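Local coordinates for chitin oligosaccharide binding protein NagB2 (PDB 7EHU) that binds the chitin oligosaccharides N,N'-diacetylchitobiose and N,N',N''-triacetylchitotriose, probably as the extracellular receptor of a sugar importer, at residues T186-G191 against G246-N251; K156-A161 against Q268-F273; L112-I117 against Y318-H323; V30-R35 against P90-N95. All coordinates share one frame; numbering follows the deposited sequence.

The four contacts form two clusters on opposite sides of the chain's centre, consistent with the two-lobed fold of solute-binding proteins, in which sugar sits between the lobes. Interactions 3 and 4 have centres about 12 Å apart and meet through neighbouring strands 93-97 and 309-320. Interactions 1 and 2, with centres about 11 Å apart, join through strands 188-189 and 271-275. Between clusters the centres lie about 38 to 45 Å apart. Interaction 4 closes first along the chain; interaction 3 then encloses interaction 2, which encloses interaction 1. The chain therefore leaves the first cluster, builds the second and returns. Asn95, in interaction 4, comes within about 5 Å of a bound sugar.

Interaction 1 of 4, residues T186-G191 against G246-N251; sequences TPIALG and GYIDPN
Ile188 N donates to Tyr247 O over 2.8 Å, meeting the carbonyl almost head-on although the N-H is bent, at 135°. The return bond is straighter: Asp249 N reaches Ile188 O at 2.9 Å. Together they make an isolated beta bridge between Ile188 and Ile248, by which the loop after helix 230-244 is fastened to the short strand 188-189; that helix ends in a Schellman motif at Gly246. Strand 188-189 in turn pairs in parallel with strand 271-275. Pro187 lays its ring over the Tyr247 backbone, with CD 3.4 Å from Tyr247 O and CG 4.1 Å from Tyr247 CD1. An alanine at Pro187 would lack CG and CD and would probably open a gap beside the Tyr247 ring, while leaving the chain ahead of the bridge freer to turn. Before it in the chain, Thr186 CG2 touches Asp249 CB at 4.0 Å. Asp249 has CG anti to the backbone N (chi1 -173°), a torsion that carries the carboxylate away from its own N, where OD1 and OD2 take different partners. OD1 closes an Asx turn by accepting from Asn251 N at 3.0 Å, from above the carboxylate plane, whereas OD2 accepts from a water, 2.7 Å away, that itself receives the N-H of Leu190.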
loop_
_atom_site.group_PDB
_atom_site.type_symbol
_atom_site.label_atom_id
_atom_site.label_comp_id
_atom_site.label_asym_id
_atom_site.label_seq_id
_atom_site.Cartn_x
_atom_site.Cartn_y
_atom_site.Cartn_z
ATOM N N THR A 186 -18.079 -15.982 -7.218
ATOM C CA THR A 186 -17.554 -15.363 -5.998
ATOM C C THR A 186 -17.326 -13.877 -6.269
ATOM O O THR A 186 -16.521 -13.538 -7.143
ATOM C CB THR A 186 -16.235 -16.018 -5.595
ATOM O OG1 THR A 186 -16.420 -17.427 -5.456
ATOM C CG2 THR A 186 -15.702 -15.446 -4.277
ATOM N N PRO A 187 -18.022 -12.964 -5.597
ATOM C CA PRO A 187 -17.934 -11.567 -6.044
ATOM C C PRO A 187 -16.599 -10.890 -5.784
ATOM O O PRO A 187 -16.050 -10.272 -6.703
ATOM C CB PRO A 187 -19.114 -10.884 -5.337
ATOM C CG PRO A 187 -20.101 -12.025 -5.122
ATOM C CD PRO A 187 -19.184 -13.157 -4.707
ATOM N N ILE A 188 -16.062 -11.001 -4.567
ATOM C CA ILE A 188 -14.886 -10.240 -4.142
ATOM C C ILE A 188 -13.825 -11.203 -3.620
ATOM O O ILE A 188 -14.044 -11.891 -2.614
ATOM C CB ILE A 188 -15.225 -9.214 -3.044
ATOM C CG1 ILE A 188 -16.337 -8.258 -3.473
ATOM C CG2 ILE A 188 -13.976 -8.434 -2.647
ATOM C CD1 ILE A 188 -16.923 -7.429 -2.351
ATOM N N ALA A 189 -12.684 -11.255 -4.305
ATOM C CA ALA A 189 -11.519 -11.968 -3.796
ATOM C C ALA A 189 -10.864 -11.178 -2.677
ATOM O O ALA A 189 -10.802 -9.949 -2.718
ATOM C CB ALA A 189 -10.507 -12.156 -4.920
ATOM N N LEU A 190 -10.353 -11.888 -1.673
ATOM C CA LEU A 190 -9.621 -11.233 -0.604
ATOM C C LEU A 190 -8.893 -12.344 0.166
ATOM O O LEU A 190 -9.512 -13.336 0.579
ATOM C CB LEU A 190 -10.606 -10.527 0.317
ATOM C CG LEU A 190 -10.049 -9.343 1.125
ATOM C CD1 LEU A 190 -11.224 -8.510 1.716
ATOM C CD2 LEU A 190 -8.923 -9.554 2.041
ATOM N N GLY A 191 -7.585 -12.203 0.349
ATOM C CA GLY A 191 -6.812 -13.077 1.211
ATOM C C GLY A 191 -6.406 -12.325 2.457
ATOM O O GLY A 191 -5.541 -11.458 2.394
ATOM N N GLY A 246 -22.040 -13.315 1.601
ATOM C CA GLY A 246 -21.243 -14.128 0.701
ATOM C C GLY A 246 -20.587 -13.357 -0.423
ATOM O O GLY A 246 -20.138 -13.953 -1.409
ATOM N N TYR A 247 -20.496 -12.037 -0.302
ATOM C CA TYR A 247 -19.867 -11.240 -1.347
ATOM C C TYR A 247 -18.344 -11.296 -1.237
ATOM O O TYR A 247 -17.656 -11.427 -2.246
ATOM C CB TYR A 247 -20.410 -9.811 -1.306
ATOM C CG TYR A 247 -21.915 -9.653 -1.532
ATOM C CD1 TYR A 247 -22.646 -10.579 -2.276
ATOM C CD2 TYR A 247 -22.592 -8.545 -1.035
ATOM C CE1 TYR A 247 -24.000 -10.407 -2.509
ATOM C CE2 TYR A 247 -23.948 -8.368 -1.255
ATOM C CZ TYR A 247 -24.644 -9.312 -1.990
ATOM O OH TYR A 247 -25.985 -9.176 -2.261
ATOM N N ILE A 248 -17.798 -11.224 -0.024
ATOM C CA ILE A 248 -16.388 -11.519 0.207
ATOM C C ILE A 248 -16.212 -13.036 0.223
ATOM O O ILE A 248 -17.025 -13.754 0.810
ATOM C CB ILE A 248 -15.908 -10.872 1.520
ATOM C CG1 ILE A 248 -15.871 -9.349 1.389
ATOM C CG2 ILE A 248 -14.531 -11.395 1.919
ATOM C CD1 ILE A 248 -15.747 -8.588 2.730
ATOM N N ASP A 249 -15.176 -13.536 -0.467
ATOM C CA ASP A 249 -14.836 -14.960 -0.536
ATOM C C ASP A 249 -14.971 -15.591 0.849
ATOM O O ASP A 249 -14.321 -15.139 1.792
ATOM C CB ASP A 249 -13.389 -15.098 -1.016
ATOM C CG ASP A 249 -12.974 -16.531 -1.284
ATOM O OD1 ASP A 249 -13.641 -17.471 -0.817
ATOM O OD2 ASP A 249 -11.949 -16.706 -1.983
ATOM N N PRO A 250 -15.804 -16.628 1.019
ATOM C CA PRO A 250 -15.943 -17.239 2.353
ATOM C C PRO A 250 -14.656 -17.776 2.908
ATOM O O PRO A 250 -14.589 -18.009 4.118
ATOM C CB PRO A 250 -16.947 -18.386 2.136
ATOM C CG PRO A 250 -16.903 -18.673 0.682
ATOM C CD PRO A 250 -16.658 -17.312 0.031
ATOM N N ASN A 251 -13.634 -18.023 2.092
ATOM C CA ASN A 251 -12.381 -18.506 2.648
ATOM C C ASN A 251 -11.358 -17.404 2.848
ATOM O O ASN A 251 -10.163 -17.699 2.952
ATOM C CB ASN A 251 -11.796 -19.632 1.815
ATOM C CG ASN A 251 -10.880 -20.541 2.626
ATOM O OD1 ASN A 251 -10.980 -20.640 3.853
ATOM N ND2 ASN A 251 -9.993 -21.231 1.925
HETATM O O HOH W 1 -10.078 -14.743 -1.988
#

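Interaction 2 of 4, residues K156-A161 against Q268-F273; sequences KLFADA and QAAMLF
Phe158 meets the second segment through ring atoms CE1 and CZ. Its CE1 lies 3.9 Å from Ala270 CB, and the same atom is 3.7 Å from Ala270 O. One atom further round, Phe158 CZ touches the terminal methyl of Met271, CE, at 3.8 Å, the two side chains crossing at about a right angle. Met271 achieves this by a bend at its far end: with chi3 at 89° the chain folds over and brings CE nearer to the ring than the direction of its CB would suggest. Leu157, the preceding helix residue, adds a second apolar contact. Its CD1 comes to 3.6 Å from Ala269 O, and its CB faces Ala270 CB at 4.4 Å. The small methyl of Ala270 thus sits between the two larger side chains, and no hydrogen bond joins the segments directly.

The second shell fixes both partners. Asn154, just before the helix, accepts from Leu157 N through OD1 and also pairs by backbone with Ala270, so one residue positions helix and strand together. Beyond the ring, Phe158 meets Tyr153, Ile163 and Pro167, while Met271 packs on Phe173, Leu177 and Leu180 of helix 170-182. At the helix surface, Lys156 NZ makes a salt bridge to Asp160 OD2 at 2.7 Å, one turn on and on the syn lone pair. The arrangement is that of a short helix, following directly on a sheet strand, laid by apolar side chains against the start of the adjacent strand 271-275 in an alpha/beta lobe of the solute-binding fold.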
loop_
_atom_site.group_PDB
_atom_site.type_symbol
_atom_site.label_atom_id
_atom_site.label_comp_id
_atom_site.label_asym_id
_atom_site.label_seq_id
_atom_site.Cartn_x
_atom_site.Cartn_y
_atom_site.Cartn_z
ATOM N N LYS A 156 -15.375 -9.840 -18.099
ATOM C CA LYS A 156 -16.081 -11.018 -18.604
ATOM C C LYS A 156 -17.062 -11.551 -17.571
ATOM O O LYS A 156 -18.219 -11.821 -17.889
ATOM C CB LYS A 156 -15.047 -12.094 -18.956
ATOM C CG LYS A 156 -15.474 -13.347 -19.697
ATOM C CD LYS A 156 -15.877 -14.326 -18.625
ATOM C CE LYS A 156 -16.091 -15.743 -19.074
ATOM N NZ LYS A 156 -16.579 -16.624 -17.930
ATOM N N LEU A 157 -16.612 -11.728 -16.325
ATOM C CA LEU A 157 -17.515 -12.231 -15.300
ATOM C C LEU A 157 -18.639 -11.242 -15.034
ATOM O O LEU A 157 -19.783 -11.643 -14.806
ATOM C CB LEU A 157 -16.741 -12.528 -14.017
ATOM C CG LEU A 157 -15.767 -13.700 -14.074
ATOM C CD1 LEU A 157 -14.972 -13.767 -12.780
ATOM C CD2 LEU A 157 -16.466 -15.039 -14.344
ATOM N N PHE A 158 -18.339 -9.938 -15.043
ATOM C CA PHE A 158 -19.406 -8.954 -14.905
ATOM C C PHE A 158 -20.444 -9.136 -16.010
ATOM O O PHE A 158 -21.643 -9.190 -15.741
ATOM C CB PHE A 158 -18.844 -7.518 -14.918
ATOM C CG PHE A 158 -18.490 -6.960 -13.551
ATOM C CD1 PHE A 158 -17.797 -7.722 -12.618
ATOM C CD2 PHE A 158 -18.822 -5.656 -13.208
ATOM C CE1 PHE A 158 -17.436 -7.192 -11.381
ATOM C CE2 PHE A 158 -18.479 -5.131 -11.965
ATOM C CZ PHE A 158 -17.803 -5.912 -11.046
ATOM N N ALA A 159 -19.988 -9.238 -17.265
ATOM C CA ALA A 159 -20.911 -9.464 -18.383
ATOM C C ALA A 159 -21.690 -10.768 -18.220
ATOM O O ALA A 159 -22.891 -10.819 -18.523
ATOM C CB ALA A 159 -20.153 -9.452 -19.712
ATOM N N ASP A 160 -21.034 -11.825 -17.716
ATOM C CA ASP A 160 -21.751 -13.073 -17.474
ATOM C C ASP A 160 -22.947 -12.855 -16.552
ATOM O O ASP A 160 -23.972 -13.536 -16.684
ATOM C CB ASP A 160 -20.825 -14.113 -16.836
ATOM C CG ASP A 160 -19.741 -14.631 -17.778
ATOM O OD1 ASP A 160 -19.883 -14.520 -19.011
ATOM O OD2 ASP A 160 -18.753 -15.200 -17.266
ATOM N N ALA A 161 -22.823 -11.933 -15.599
ATOM C CA ALA A 161 -23.867 -11.643 -14.628
ATOM C C ALA A 161 -24.781 -10.510 -15.068
ATOM O O ALA A 161 -25.613 -10.060 -14.275
ATOM C CB ALA A 161 -23.246 -11.307 -13.264
ATOM N N GLN A 268 -11.401 -16.663 -10.660
ATOM C CA GLN A 268 -12.235 -17.360 -9.692
ATOM C C GLN A 268 -13.051 -16.422 -8.811
ATOM O O GLN A 268 -13.802 -16.905 -7.954
ATOM C CB GLN A 268 -11.371 -18.318 -8.845
ATOM C CG GLN A 268 -10.542 -19.297 -9.698
ATOM C CD GLN A 268 -11.361 -20.016 -10.733
ATOM O OE1 GLN A 268 -11.083 -19.951 -11.950
ATOM N NE2 GLN A 268 -12.385 -20.692 -10.276
ATOM N N ALA A 269 -12.921 -15.106 -8.988
ATOM C CA ALA A 269 -13.749 -14.124 -8.305
ATOM C C ALA A 269 -13.831 -12.897 -9.197
ATOM O O ALA A 269 -12.931 -12.644 -9.992
ATOM C CB ALA A 269 -13.172 -13.711 -6.956
ATOM N N ALA A 270 -14.899 -12.119 -9.051
ATOM C CA ALA A 270 -15.187 -11.069 -10.028
ATOM C C ALA A 270 -14.424 -9.763 -9.817
ATOM O O ALA A 270 -14.287 -8.994 -10.770
ATOM C CB ALA A 270 -16.686 -10.767 -10.031
ATOM N N MET A 271 -13.948 -9.477 -8.612
ATOM C CA MET A 271 -13.216 -8.241 -8.367
ATOM C C MET A 271 -12.268 -8.428 -7.200
ATOM O O MET A 271 -12.336 -9.411 -6.463
ATOM C CB MET A 271 -14.160 -7.057 -8.132
ATOM C CG MET A 271 -14.939 -7.149 -6.833
ATOM S SD MET A 271 -16.342 -6.003 -6.727
ATOM C CE MET A 271 -17.609 -7.028 -7.451
ATOM N N LEU A 272 -11.392 -7.444 -7.036
ATOM C CA LEU A 272 -10.324 -7.487 -6.041
ATOM C C LEU A 272 -10.019 -6.056 -5.637
ATOM O O LEU A 272 -9.695 -5.243 -6.505
ATOM C CB LEU A 272 -9.072 -8.118 -6.657
ATOM C CG LEU A 272 -7.828 -8.165 -5.773
ATOM C CD1 LEU A 272 -7.920 -9.343 -4.801
ATOM C CD2 LEU A 272 -6.585 -8.290 -6.588
ATOM N N PHE A 273 -10.126 -5.739 -4.355
ATOM C CA PHE A 273 -9.753 -4.422 -3.862
ATOM C C PHE A 273 -8.276 -4.460 -3.488
ATOM O O PHE A 273 -7.874 -5.242 -2.617
ATOM C CB PHE A 273 -10.627 -3.993 -2.675
ATOM C CG PHE A 273 -10.515 -2.525 -2.401
ATOM C CD1 PHE A 273 -11.305 -1.630 -3.091
ATOM C CD2 PHE A 273 -9.558 -2.027 -1.535
ATOM C CE1 PHE A 273 -11.171 -0.268 -2.903
ATOM C CE2 PHE A 273 -9.409 -0.649 -1.362
ATOM C CZ PHE A 273 -10.214 0.225 -2.030
#

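Interaction 3 of 4, residues L112-I117 against Y318-H323; sequences LPLNDI and YGFSSH
Leu112 opens the contact by donating its backbone N-H to Phe320 O, a bond of 2.8 Å and nearly straight at 169°. Its CB lies 4.0 Å from Phe320 CB and 3.5 Å from Ser321 O. With CG anti to the backbone N (chi1 -171°), the side chain extends along the Ser321-Ser322 backbone, and CD1 comes within 4.1 Å of Ser322 CA. Ser322 places its CB near Leu112 N but spends its hydroxyl on Gly109 O, so the loop before Leu112 is held as well. Leu112 O meets a water that accepts from Phe320 N at 3.0 Å. Next, Leu114 brings both methyls to the Phe320 ring: CD1 and CD2 are each 4.0 Å from Phe320 CD2, and the side chains cross roughly at right angles. Val332, Phe335 and Ile336 of helix 326-339 also pack on this ring, which thus sits in the apolar layer between helix and sheet. Gly319 bonds to Phe94 and Ser321 to Gln92 by their backbones, while Phe320 N and O face the loop. One direct bond and one water-mediated link therefore tie Leu112 to the end of strand 309-320, with apolar contact from Leu112 and Leu114 alongside.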
loop_
_atom_site.group_PDB
_atom_site.type_symbol
_atom_site.label_atom_id
_atom_site.label_comp_id
_atom_site.label_asym_id
_atom_site.label_seq_id
_atom_site.Cartn_x
_atom_site.Cartn_y
_atom_site.Cartn_z
ATOM N N LEU A 112 18.282 9.089 8.744
ATOM C CA LEU A 112 19.164 10.109 8.176
ATOM C C LEU A 112 18.338 11.220 7.546
ATOM O O LEU A 112 17.530 10.931 6.659
ATOM C CB LEU A 112 20.050 9.446 7.115
ATOM C CG LEU A 112 21.197 10.286 6.549
ATOM C CD1 LEU A 112 22.295 10.458 7.590
ATOM C CD2 LEU A 112 21.750 9.651 5.284
ATOM N N PRO A 113 18.516 12.491 7.933
ATOM C CA PRO A 113 17.851 13.569 7.191
ATOM C C PRO A 113 18.510 13.727 5.825
ATOM O O PRO A 113 19.737 13.672 5.686
ATOM C CB PRO A 113 18.044 14.800 8.087
ATOM C CG PRO A 113 19.246 14.503 8.877
ATOM C CD PRO A 113 19.306 13.002 9.061
ATOM N N LEU A 114 17.677 13.923 4.803
ATOM C CA LEU A 114 18.124 13.833 3.416
ATOM C C LEU A 114 18.168 15.160 2.666
ATOM O O LEU A 114 18.578 15.173 1.504
ATOM C CB LEU A 114 17.229 12.865 2.641
ATOM C CG LEU A 114 17.158 11.451 3.201
ATOM C CD1 LEU A 114 16.227 10.588 2.398
ATOM C CD2 LEU A 114 18.536 10.824 3.264
ATOM N N ASN A 115 17.784 16.276 3.290
ATOM C CA ASN A 115 17.636 17.525 2.537
ATOM C C ASN A 115 18.931 17.909 1.812
ATOM O O ASN A 115 18.921 18.253 0.622
ATOM C CB ASN A 115 17.185 18.654 3.472
ATOM C CG ASN A 115 15.858 18.361 4.175
ATOM O OD1 ASN A 115 15.695 17.331 4.814
ATOM N ND2 ASN A 115 14.933 19.294 4.095
ATOM N N ASP A 116 20.065 17.892 2.522
ATOM C CA ASP A 116 21.323 18.281 1.891
ATOM C C ASP A 116 21.729 17.282 0.815
ATOM O O ASP A 116 22.249 17.672 -0.237
ATOM C CB ASP A 116 22.422 18.413 2.948
ATOM C CG ASP A 116 22.462 19.792 3.587
ATOM O OD1 ASP A 116 21.626 20.658 3.230
ATOM O OD2 ASP A 116 23.352 20.020 4.450
ATOM N N ILE A 117 21.510 15.992 1.068
ATOM C CA ILE A 117 21.812 14.993 0.055
ATOM C C ILE A 117 20.994 15.240 -1.199
ATOM O O ILE A 117 21.506 15.144 -2.323
ATOM C CB ILE A 117 21.583 13.577 0.611
ATOM C CG1 ILE A 117 22.678 13.246 1.614
ATOM C CG2 ILE A 117 21.517 12.545 -0.526
ATOM C CD1 ILE A 117 22.293 12.160 2.591
ATOM N N TYR A 318 12.556 3.869 0.357
ATOM C CA TYR A 318 13.725 3.594 1.192
ATOM C C TYR A 318 13.982 4.754 2.153
ATOM O O TYR A 318 13.902 5.937 1.789
ATOM C CB TYR A 318 14.958 3.322 0.317
ATOM C CG TYR A 318 14.827 1.986 -0.365
ATOM C CD1 TYR A 318 14.890 0.810 0.369
ATOM C CD2 TYR A 318 14.575 1.880 -1.735
ATOM C CE1 TYR A 318 14.717 -0.426 -0.241
ATOM C CE2 TYR A 318 14.410 0.655 -2.347
ATOM C CZ TYR A 318 14.477 -0.486 -1.600
ATOM O OH TYR A 318 14.268 -1.726 -2.154
ATOM N N GLY A 319 14.299 4.364 3.390
ATOM C CA GLY A 319 14.925 5.233 4.358
ATOM C C GLY A 319 16.311 4.709 4.707
ATOM O O GLY A 319 16.711 3.605 4.300
ATOM N N PHE A 320 17.035 5.513 5.485
ATOM C CA PHE A 320 18.461 5.319 5.697
ATOM C C PHE A 320 18.795 5.531 7.160
ATOM O O PHE A 320 18.249 6.424 7.806
ATOM C CB PHE A 320 19.257 6.271 4.783
ATOM C CG PHE A 320 18.825 6.137 3.351
ATOM C CD1 PHE A 320 19.368 5.148 2.550
ATOM C CD2 PHE A 320 17.792 6.912 2.851
ATOM C CE1 PHE A 320 18.916 4.951 1.264
ATOM C CE2 PHE A 320 17.331 6.722 1.558
ATOM C CZ PHE A 320 17.906 5.751 0.756
ATOM N N SER A 321 19.682 4.699 7.694
ATOM C CA SER A 321 20.074 4.872 9.086
ATOM C C SER A 321 20.793 6.204 9.272
ATOM O O SER A 321 21.584 6.623 8.428
ATOM C CB SER A 321 20.979 3.720 9.508
ATOM O OG SER A 321 21.412 3.959 10.830
ATOM N N SER A 322 20.533 6.860 10.406
ATOM C CA SER A 322 21.307 8.041 10.764
ATOM C C SER A 322 22.710 7.687 11.253
ATOM O O SER A 322 23.559 8.580 11.370
ATOM C CB SER A 322 20.585 8.787 11.874
ATOM O OG SER A 322 20.453 7.924 12.986
ATOM N N HIS A 323 22.971 6.410 11.507
ATOM C CA HIS A 323 24.199 5.950 12.140
ATOM C C HIS A 323 25.158 5.386 11.096
ATOM O O HIS A 323 25.442 4.195 11.036
ATOM C CB HIS A 323 23.843 4.918 13.193
ATOM C CG HIS A 323 22.654 5.310 14.010
ATOM N ND1 HIS A 323 22.633 6.442 14.807
ATOM C CD2 HIS A 323 21.436 4.729 14.143
ATOM C CE1 HIS A 323 21.455 6.525 15.402
ATOM N NE2 HIS A 323 20.722 5.492 15.035
HETATM O O HOH W 2 16.500 8.451 5.710
#

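Interaction 4 of 4, residues V30-R35 against P90-N95; sequences VSLTLR and PPQIFN
Pro91 lies over one face of the Arg35 guanidinium, with CG 3.7 Å from Arg35 NH2 and displaced toward the rim; its CB also meets Thr33 CG2. Gln92 follows, its chain bent at chi2 (90°), which turns the amide back along strand 30-36. There Gln92 OE1 accepts from Thr33 N at 2.8 Å, nearly straight (167°) but from well above the amide plane. NE2 is held by Glu328 and by a water that donates to Ser31 O. A leucine at Gln92 would be likely to leave Thr33 N without this acceptor and Glu328 without its amide partner. Regular parallel pairing starts at Ile93: its N donates to Thr33 O at 3.2 Å, and its O receives Arg35 N at 2.8 Å. Ile93 CG2 packs on Leu34 CG at 3.8 Å. On the sheet's other face, Phe94 CB touches Arg35 CB at the same distance. Asn95 N continues the pairing on Arg35 O, 3.0 Å away. The strands run 7° from parallel, and with strand 64-70 beyond 30-36 they give the parallel 2-1-3 order seen in lobes of periplasmic-type binding proteins. Asp69 and Glu84 form salt bridges to the Arg35 guanidinium and Asn76 bonds to it, so its buried charge is probably well balanced despite the apolar proline across its face.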
loop_
_atom_site.group_PDB
_atom_site.type_symbol
_atom_site.label_atom_id
_atom_site.label_comp_id
_atom_site.label_asym_id
_atom_site.label_seq_id
_atom_site.Cartn_x
_atom_site.Cartn_y
_atom_site.Cartn_z
ATOM N N VAL A 30 33.580 -1.290 3.127
ATOM C CA VAL A 30 32.366 -1.014 3.891
ATOM C C VAL A 30 31.285 -1.995 3.460
ATOM O O VAL A 30 31.129 -2.283 2.272
ATOM C CB VAL A 30 31.937 0.462 3.709
ATOM C CG1 VAL A 30 31.584 0.770 2.271
ATOM C CG2 VAL A 30 30.805 0.809 4.618
ATOM N N SER A 31 30.546 -2.521 4.430
ATOM C CA SER A 31 29.441 -3.433 4.170
ATOM C C SER A 31 28.150 -2.767 4.613
ATOM O O SER A 31 28.060 -2.271 5.745
ATOM C CB SER A 31 29.623 -4.753 4.929
ATOM O OG SER A 31 28.522 -5.622 4.702
ATOM N N LEU A 32 27.156 -2.757 3.729
ATOM C CA LEU A 32 25.859 -2.153 4.020
ATOM C C LEU A 32 24.786 -3.210 3.818
ATOM O O LEU A 32 24.796 -3.928 2.815
ATOM C CB LEU A 32 25.586 -0.967 3.083
ATOM C CG LEU A 32 26.552 0.219 3.249
ATOM C CD1 LEU A 32 27.736 0.067 2.317
ATOM C CD2 LEU A 32 25.838 1.528 2.989
ATOM N N THR A 33 23.863 -3.309 4.758
ATOM C CA THR A 33 22.687 -4.140 4.584
ATOM C C THR A 33 21.579 -3.313 3.956
ATOM O O THR A 33 21.295 -2.188 4.387
ATOM C CB THR A 33 22.241 -4.727 5.915
ATOM O OG1 THR A 33 23.317 -5.529 6.424
ATOM C CG2 THR A 33 20.961 -5.570 5.754
ATOM N N LEU A 34 20.962 -3.882 2.928
ATOM C CA LEU A 34 19.864 -3.263 2.194
ATOM C C LEU A 34 18.644 -4.152 2.405
ATOM O O LEU A 34 18.531 -5.226 1.800
ATOM C CB LEU A 34 20.228 -3.116 0.719
ATOM C CG LEU A 34 19.373 -2.157 -0.103
ATOM C CD1 LEU A 34 19.964 -2.011 -1.506
ATOM C CD2 LEU A 34 17.902 -2.589 -0.188
ATOM N N ARG A 35 17.762 -3.713 3.302
ATOM C CA ARG A 35 16.522 -4.405 3.619
ATOM C C ARG A 35 15.455 -4.052 2.594
ATOM O O ARG A 35 15.104 -2.879 2.435
ATOM C CB ARG A 35 16.067 -4.000 5.022
ATOM C CG ARG A 35 14.668 -4.459 5.422
ATOM C CD ARG A 35 14.545 -5.961 5.696
ATOM N NE ARG A 35 15.616 -6.411 6.558
ATOM C CZ ARG A 35 15.763 -6.091 7.843
ATOM N NH1 ARG A 35 14.864 -5.321 8.437
ATOM N NH2 ARG A 35 16.829 -6.495 8.521
ATOM N N PRO A 90 18.972 -0.104 13.115
ATOM C CA PRO A 90 18.361 -0.458 11.822
ATOM C C PRO A 90 19.425 -0.841 10.811
ATOM O O PRO A 90 20.605 -0.502 10.968
ATOM C CB PRO A 90 17.666 0.842 11.387
ATOM C CG PRO A 90 18.475 1.935 12.043
ATOM C CD PRO A 90 18.887 1.347 13.384
ATOM N N PRO A 91 19.037 -1.508 9.732
ATOM C CA PRO A 91 19.935 -1.645 8.578
ATOM C C PRO A 91 20.324 -0.268 8.054
ATOM O O PRO A 91 19.693 0.746 8.349
ATOM C CB PRO A 91 19.059 -2.375 7.553
ATOM C CG PRO A 91 17.955 -2.981 8.321
ATOM C CD PRO A 91 17.686 -2.023 9.437
ATOM N N GLN A 92 21.351 -0.240 7.210
ATOM C CA GLN A 92 21.783 1.026 6.634
ATOM C C GLN A 92 20.745 1.596 5.670
ATOM O O GLN A 92 20.571 2.819 5.601
ATOM C CB GLN A 92 23.126 0.848 5.925
ATOM C CG GLN A 92 24.332 0.722 6.849
ATOM C CD GLN A 92 24.644 -0.696 7.253
ATOM O OE1 GLN A 92 23.862 -1.631 7.061
ATOM N NE2 GLN A 92 25.863 -0.894 7.702
ATOM N N ILE A 93 20.074 0.719 4.907
ATOM C CA ILE A 93 19.056 1.063 3.917
ATOM C C ILE A 93 17.888 0.120 4.143
ATOM O O ILE A 93 18.099 -1.081 4.331
ATOM C CB ILE A 93 19.574 0.870 2.470
ATOM C CG1 ILE A 93 20.827 1.704 2.202
ATOM C CG2 ILE A 93 18.465 1.216 1.476
ATOM C CD1 ILE A 93 21.596 1.254 0.960
ATOM N N PHE A 94 16.657 0.644 4.135
ATOM C CA PHE A 94 15.520 -0.226 4.439
ATOM C C PHE A 94 14.228 0.301 3.840
ATOM O O PHE A 94 13.973 1.508 3.842
ATOM C CB PHE A 94 15.316 -0.398 5.967
ATOM C CG PHE A 94 15.520 0.880 6.733
ATOM C CD1 PHE A 94 14.487 1.780 6.928
ATOM C CD2 PHE A 94 16.776 1.217 7.221
ATOM C CE1 PHE A 94 14.714 2.987 7.557
ATOM C CE2 PHE A 94 16.999 2.406 7.871
ATOM C CZ PHE A 94 15.967 3.283 8.058
ATOM N N ASN A 95 13.378 -0.623 3.409
ATOM C CA ASN A 95 12.028 -0.263 3.014
ATOM C C ASN A 95 11.295 0.311 4.231
ATOM O O ASN A 95 11.290 -0.285 5.316
ATOM C CB ASN A 95 11.305 -1.491 2.475
ATOM C CG ASN A 95 9.907 -1.165 2.000
ATOM O OD1 ASN A 95 8.943 -1.225 2.754
ATOM N ND2 ASN A 95 9.781 -0.840 0.730
HETATM O O HOH W 3 26.627 -3.654 8.132
HETATM O O HOH W 4 23.093 -4.005 9.375
#